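Local atomic coordinates of dihydrodipicolinate synthase (Bacteroides thetaiotaomicron, PDB entry 4XKY), a protein that probably acts as a Schiff-base-forming lyase of the DapA family, to which dihydrodipicolinate synthase and N-acetylneuraminate lyase belong. Residues 123-137 with 153-166. Numbering follows the deposited sequence.
Sequences EHLLPQLPLPLFLYN and RIAENPGVIGFKDS
Leu135, in strand 133-137, reaches across to both strand 160-165 and the helix preceding it. Its CB sits 3.9 Å from the carbonyl O of Gly162 and near CD1 of the Phe163 ring; CG then meets CG1 of Val160 at 3.9 Å, the two side chains crossing at about a right angle. At the tip, CD1 packs against both Ile154 CG2 and Val160 CG1, and CD2 also faces Ile154 CG2. The first torsion (chi1 -59°) sets CG beside the backbone N that donates to Gly162 O, keeping CB and CG near that oxygen.

A beta bulge shifts the parallel register between Leu133 and Phe134, which pair with Val160 and Gly162. Ile161, the extra residue, still donates its N-H to Leu133 O; it lays CG1 over one face of the Phe134 ring, while its CD1 presses on Pro132 CB at a tight 3.4 Å. Phe134 CD1 lies 3.5 Å from Gly162 CA.

Beyond the bulge, Tyr136 and Lys164, the predicted proton donor/acceptor and Schiff-base lysine, pair on the face that Phe134 shares; the Tyr136 hydroxyl hydrogen-bonds to Ser81 OG. This beta-alpha-beta unit of a TIM barrel places two probable catalytic residues side by side.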
loop_
_atom_site.group_PDB
_atom_site.type_symbol
_atom_site.label_atom_id
_atom_site.label_comp_id
_atom_site.label_asym_id
_atom_site.label_seq_id
_atom_site.Cartn_x
_atom_site.Cartn_y
_atom_site.Cartn_z
ATOM N N GLU A 123 16.026 -14.172 17.640
ATOM C CA GLU A 123 17.030 -14.432 18.674
ATOM C C GLU A 123 16.419 -14.497 20.073
ATOM O O GLU A 123 16.820 -15.326 20.871
ATOM C CB GLU A 123 18.192 -13.432 18.618
ATOM C CG GLU A 123 19.256 -13.842 17.602
ATOM C CD GLU A 123 20.368 -12.819 17.413
ATOM O OE1 GLU A 123 20.549 -11.926 18.277
ATOM O OE2 GLU A 123 21.074 -12.916 16.386
ATOM N N HIS A 124 15.454 -13.637 20.369
ATOM C CA HIS A 124 14.734 -13.704 21.648
ATOM C C HIS A 124 13.701 -14.845 21.686
ATOM O O HIS A 124 13.417 -15.397 22.756
ATOM C CB HIS A 124 14.016 -12.384 21.930
ATOM C CG HIS A 124 14.932 -11.201 22.056
ATOM N ND1 HIS A 124 16.206 -11.286 22.583
ATOM C CD2 HIS A 124 14.738 -9.892 21.761
ATOM C CE1 HIS A 124 16.763 -10.087 22.585
ATOM N NE2 HIS A 124 15.894 -9.224 22.089
ATOM N N LEU A 125 13.113 -15.188 20.536
ATOM C CA LEU A 125 12.070 -16.210 20.525
ATOM C C LEU A 125 12.682 -17.607 20.725
ATOM O O LEU A 125 12.165 -18.413 21.509
ATOM C CB LEU A 125 11.237 -16.165 19.231
ATOM C CG LEU A 125 10.116 -17.213 19.126
ATOM C CD1 LEU A 125 9.067 -17.045 20.217
ATOM C CD2 LEU A 125 9.468 -17.204 17.747
ATOM N N LEU A 126 13.782 -17.874 20.019
ATOM C CA LEU A 126 14.307 -19.241 19.891
ATOM C C LEU A 126 14.592 -19.966 21.209
ATOM O O LEU A 126 14.176 -21.103 21.369
ATOM C CB LEU A 126 15.527 -19.284 18.958
ATOM C CG LEU A 126 15.143 -19.215 17.471
ATOM C CD1 LEU A 126 16.334 -18.824 16.627
ATOM C CD2 LEU A 126 14.567 -20.527 16.975
ATOM N N PRO A 127 15.255 -19.306 22.176
ATOM C CA PRO A 127 15.501 -20.012 23.452
ATOM C C PRO A 127 14.224 -20.445 24.180
ATOM O O PRO A 127 14.274 -21.308 25.042
ATOM C CB PRO A 127 16.246 -18.963 24.305
ATOM C CG PRO A 127 16.836 -18.006 23.324
ATOM C CD PRO A 127 15.897 -17.979 22.140
ATOM N N GLN A 128 13.093 -19.840 23.840
ATOM C CA GLN A 128 11.834 -20.122 24.522
ATOM C C GLN A 128 11.054 -21.269 23.904
ATOM O O GLN A 128 10.044 -21.668 24.462
ATOM C CB GLN A 128 10.930 -18.880 24.494
ATOM C CG GLN A 128 11.588 -17.607 24.989
ATOM C CD GLN A 128 10.602 -16.476 25.082
ATOM O OE1 GLN A 128 9.610 -16.581 25.794
ATOM N NE2 GLN A 128 10.853 -15.391 24.350
ATOM N N LEU A 129 11.472 -21.764 22.738
ATOM C CA LEU A 129 10.678 -22.769 21.997
ATOM C C LEU A 129 11.214 -24.174 22.254
ATOM O O LEU A 129 12.409 -24.362 22.268
ATOM C CB LEU A 129 10.774 -22.519 20.502
ATOM C CG LEU A 129 10.342 -21.157 19.998
ATOM C CD1 LEU A 129 10.487 -21.115 18.496
ATOM C CD2 LEU A 129 8.922 -20.875 20.415
ATOM N N PRO A 130 10.337 -25.167 22.427
ATOM C CA PRO A 130 10.788 -26.532 22.689
ATOM C C PRO A 130 10.830 -27.442 21.447
ATOM O O PRO A 130 11.033 -28.640 21.584
ATOM C CB PRO A 130 9.735 -27.029 23.668
ATOM C CG PRO A 130 8.485 -26.395 23.150
ATOM C CD PRO A 130 8.896 -25.020 22.686
ATOM N N LEU A 131 10.633 -26.880 20.253
ATOM C CA LEU A 131 10.660 -27.642 19.005
ATOM C C LEU A 131 11.397 -26.865 17.916
ATOM O O LEU A 131 11.506 -25.634 17.998
ATOM C CB LEU A 131 9.225 -27.933 18.539
ATOM C CG LEU A 131 8.364 -28.870 19.401
ATOM C CD1 LEU A 131 6.917 -28.842 18.948
ATOM C CD2 LEU A 131 8.875 -30.309 19.444
ATOM N N PRO A 132 11.885 -27.569 16.872
ATOM C CA PRO A 132 12.493 -26.868 15.739
ATOM C C PRO A 132 11.508 -25.905 15.090
ATOM O O PRO A 132 10.292 -26.076 15.227
ATOM C CB PRO A 132 12.844 -27.991 14.757
ATOM C CG PRO A 132 12.849 -29.249 15.549
ATOM C CD PRO A 132 11.948 -29.037 16.724
ATOM N N LEU A 133 12.026 -24.908 14.388
ATOM C CA LEU A 133 11.202 -23.844 13.878
ATOM C C LEU A 133 11.306 -23.712 12.379
ATOM O O LEU A 133 12.391 -23.804 11.840
ATOM C CB LEU A 133 11.658 -22.531 14.509
ATOM C CG LEU A 133 10.988 -21.260 13.980
ATOM C CD1 LEU A 133 9.547 -21.260 14.411
ATOM C CD2 LEU A 133 11.635 -19.999 14.502
ATOM N N PHE A 134 10.177 -23.460 11.720
ATOM C CA PHE A 134 10.138 -22.978 10.327
ATOM C C PHE A 134 9.771 -21.499 10.381
ATOM O O PHE A 134 8.838 -21.102 11.092
ATOM C CB PHE A 134 9.078 -23.718 9.479
ATOM C CG PHE A 134 9.447 -25.138 9.139
ATOM C CD1 PHE A 134 9.992 -25.460 7.896
ATOM C CD2 PHE A 134 9.270 -26.147 10.074
ATOM C CE1 PHE A 134 10.334 -26.769 7.596
ATOM C CE2 PHE A 134 9.627 -27.448 9.788
ATOM C CZ PHE A 134 10.168 -27.758 8.548
ATOM N N LEU A 135 10.528 -20.692 9.649
ATOM C CA LEU A 135 10.231 -19.280 9.473
ATOM C C LEU A 135 9.207 -19.136 8.386
ATOM O O LEU A 135 9.228 -19.884 7.397
ATOM C CB LEU A 135 11.478 -18.531 9.029
ATOM C CG LEU A 135 12.656 -18.607 9.976
ATOM C CD1 LEU A 135 13.855 -18.035 9.260
ATOM C CD2 LEU A 135 12.337 -17.836 11.241
ATOM N N TYR A 136 8.295 -18.186 8.532
ATOM C CA TYR A 136 7.455 -17.906 7.377
ATOM C C TYR A 136 7.125 -16.460 7.116
ATOM O O TYR A 136 6.885 -15.647 8.006
ATOM C CB TYR A 136 6.238 -18.828 7.281
ATOM C CG TYR A 136 5.038 -18.453 8.076
ATOM C CD1 TYR A 136 3.965 -17.794 7.483
ATOM C CD2 TYR A 136 4.943 -18.806 9.409
ATOM C CE1 TYR A 136 2.838 -17.470 8.218
ATOM C CE2 TYR A 136 3.820 -18.506 10.151
ATOM C CZ TYR A 136 2.771 -17.834 9.558
ATOM O OH TYR A 136 1.670 -17.529 10.321
ATOM N N ASN A 137 7.135 -16.178 5.829
ATOM C CA ASN A 137 6.992 -14.861 5.306
ATOM C C ASN A 137 5.494 -14.576 5.172
ATOM O O ASN A 137 4.830 -15.150 4.300
ATOM C CB ASN A 137 7.687 -14.853 3.950
ATOM C CG ASN A 137 8.309 -13.519 3.606
ATOM O OD1 ASN A 137 8.794 -12.769 4.463
ATOM N ND2 ASN A 137 8.314 -13.227 2.314
ATOM N N ARG A 153 21.198 -15.763 7.984
ATOM C CA ARG A 153 21.644 -15.474 9.333
ATOM C C ARG A 153 20.845 -16.207 10.422
ATOM O O ARG A 153 21.438 -16.711 11.375
ATOM C CB ARG A 153 21.601 -13.965 9.564
ATOM C CG ARG A 153 21.794 -13.522 11.005
ATOM C CD ARG A 153 23.226 -13.688 11.499
ATOM N NE ARG A 153 23.296 -13.312 12.909
ATOM C CZ ARG A 153 23.223 -12.060 13.367
ATOM N NH1 ARG A 153 23.089 -11.028 12.529
ATOM N NH2 ARG A 153 23.283 -11.829 14.676
ATOM N N ILE A 154 19.519 -16.256 10.294
ATOM C CA ILE A 154 18.679 -16.884 11.323
ATOM C C ILE A 154 18.827 -18.396 11.227
ATOM O O ILE A 154 18.814 -19.102 12.230
ATOM C CB ILE A 154 17.194 -16.477 11.194
ATOM C CG1 ILE A 154 17.052 -14.983 11.436
ATOM C CG2 ILE A 154 16.326 -17.224 12.209
ATOM C CD1 ILE A 154 15.726 -14.399 11.007
ATOM N N ALA A 155 19.020 -18.878 10.007
ATOM C CA ALA A 155 19.173 -20.299 9.765
ATOM C C ALA A 155 20.456 -20.936 10.312
ATOM O O ALA A 155 20.571 -22.162 10.303
ATOM C CB ALA A 155 19.073 -20.567 8.282
ATOM N N GLU A 156 21.421 -20.134 10.749
ATOM C CA GLU A 156 22.602 -20.679 11.430
ATOM C C GLU A 156 22.200 -21.351 12.739
ATOM O O GLU A 156 22.824 -22.333 13.153
ATOM C CB GLU A 156 23.623 -19.593 11.737
ATOM C CG GLU A 156 24.268 -18.941 10.525
ATOM C CD GLU A 156 24.813 -17.549 10.832
ATOM O OE1 GLU A 156 24.474 -16.971 11.892
ATOM O OE2 GLU A 156 25.581 -17.019 10.004
ATOM N N ASN A 157 21.168 -20.815 13.393
ATOM C CA ASN A 157 20.689 -21.402 14.642
ATOM C C ASN A 157 20.213 -22.810 14.354
ATOM O O ASN A 157 19.394 -23.008 13.479
ATOM C CB ASN A 157 19.564 -20.565 15.252
ATOM C CG ASN A 157 19.217 -20.977 16.679
ATOM O OD1 ASN A 157 18.749 -22.088 16.933
ATOM N ND2 ASN A 157 19.404 -20.057 17.614
ATOM N N PRO A 158 20.726 -23.803 15.088
ATOM C CA PRO A 158 20.270 -25.173 14.828
ATOM C C PRO A 158 18.783 -25.382 15.116
ATOM O O PRO A 158 18.200 -26.336 14.625
ATOM C CB PRO A 158 21.125 -26.034 15.771
ATOM C CG PRO A 158 21.726 -25.111 16.762
ATOM C CD PRO A 158 21.692 -23.722 16.200
ATOM N N GLY A 159 18.177 -24.498 15.899
ATOM C CA GLY A 159 16.745 -24.571 16.178
ATOM C C GLY A 159 15.812 -24.121 15.052
ATOM O O GLY A 159 14.580 -24.205 15.199
ATOM N N VAL A 160 16.390 -23.646 13.944
ATOM C CA VAL A 160 15.651 -23.127 12.792
ATOM C C VAL A 160 15.923 -24.053 11.603
ATOM O O VAL A 160 17.061 -24.182 11.176
ATOM C CB VAL A 160 16.090 -21.673 12.475
ATOM C CG1 VAL A 160 15.298 -21.089 11.319
ATOM C CG2 VAL A 160 15.891 -20.777 13.681
ATOM N N ILE A 161 14.905 -24.733 11.077
ATOM C CA ILE A 161 15.170 -25.799 10.083
ATOM C C ILE A 161 14.543 -25.556 8.720
ATOM O O ILE A 161 14.726 -26.337 7.807
ATOM C CB ILE A 161 14.750 -27.205 10.590
ATOM C CG1 ILE A 161 13.266 -27.253 10.960
ATOM C CG2 ILE A 161 15.612 -27.605 11.775
ATOM C CD1 ILE A 161 12.737 -28.628 11.375
ATOM N N GLY A 162 13.804 -24.475 8.557
ATOM C CA GLY A 162 13.195 -24.255 7.272
ATOM C C GLY A 162 12.527 -22.924 7.109
ATOM O O GLY A 162 12.540 -22.091 8.014
ATOM N N PHE A 163 11.948 -22.761 5.929
ATOM C CA PHE A 163 11.341 -21.529 5.500
ATOM C C PHE A 163 10.177 -21.869 4.567
ATOM O O PHE A 163 10.307 -22.737 3.690
ATOM C CB PHE A 163 12.404 -20.701 4.779
ATOM C CG PHE A 163 11.879 -19.454 4.111
ATOM C CD1 PHE A 163 11.643 -18.307 4.849
ATOM C CD2 PHE A 163 11.666 -19.417 2.741
ATOM C CE1 PHE A 163 11.159 -17.157 4.247
ATOM C CE2 PHE A 163 11.201 -18.258 2.130
ATOM C CZ PHE A 163 10.942 -17.130 2.886
ATOM N N LYS A 164 9.048 -21.199 4.787
ATOM C CA LYS A 164 7.824 -21.332 3.988
ATOM C C LYS A 164 7.532 -19.934 3.449
ATOM O O LYS A 164 7.504 -18.966 4.212
ATOM C CB LYS A 164 6.660 -21.819 4.875
ATOM C CG LYS A 164 5.318 -21.992 4.167
ATOM C CD LYS A 164 4.070 -21.903 5.069
ATOM C CE LYS A 164 2.930 -21.148 4.350
ATOM N NZ LYS A 164 1.527 -21.693 4.344
ATOM N N ASP A 165 7.336 -19.825 2.140
ATOM C CA ASP A 165 6.955 -18.561 1.503
ATOM C C ASP A 165 5.551 -18.638 0.937
ATOM O O ASP A 165 5.259 -19.484 0.098
ATOM C CB ASP A 165 7.902 -18.194 0.354
ATOM C CG ASP A 165 7.630 -16.786 -0.200
ATOM O OD1 ASP A 165 7.160 -15.935 0.574
ATOM O OD2 ASP A 165 7.870 -16.529 -1.401
ATOM N N SER A 166 4.699 -17.738 1.403
ATOM C CA SER A 166 3.334 -17.601 0.909
ATOM C C SER A 166 3.124 -16.355 0.020
ATOM O O SER A 166 2.019 -16.124 -0.435
ATOM C CB SER A 166 2.365 -17.569 2.099
ATOM O OG SER A 166 2.165 -18.886 2.595
HETATM O O HOH W 1 13.186 -23.744 17.648
#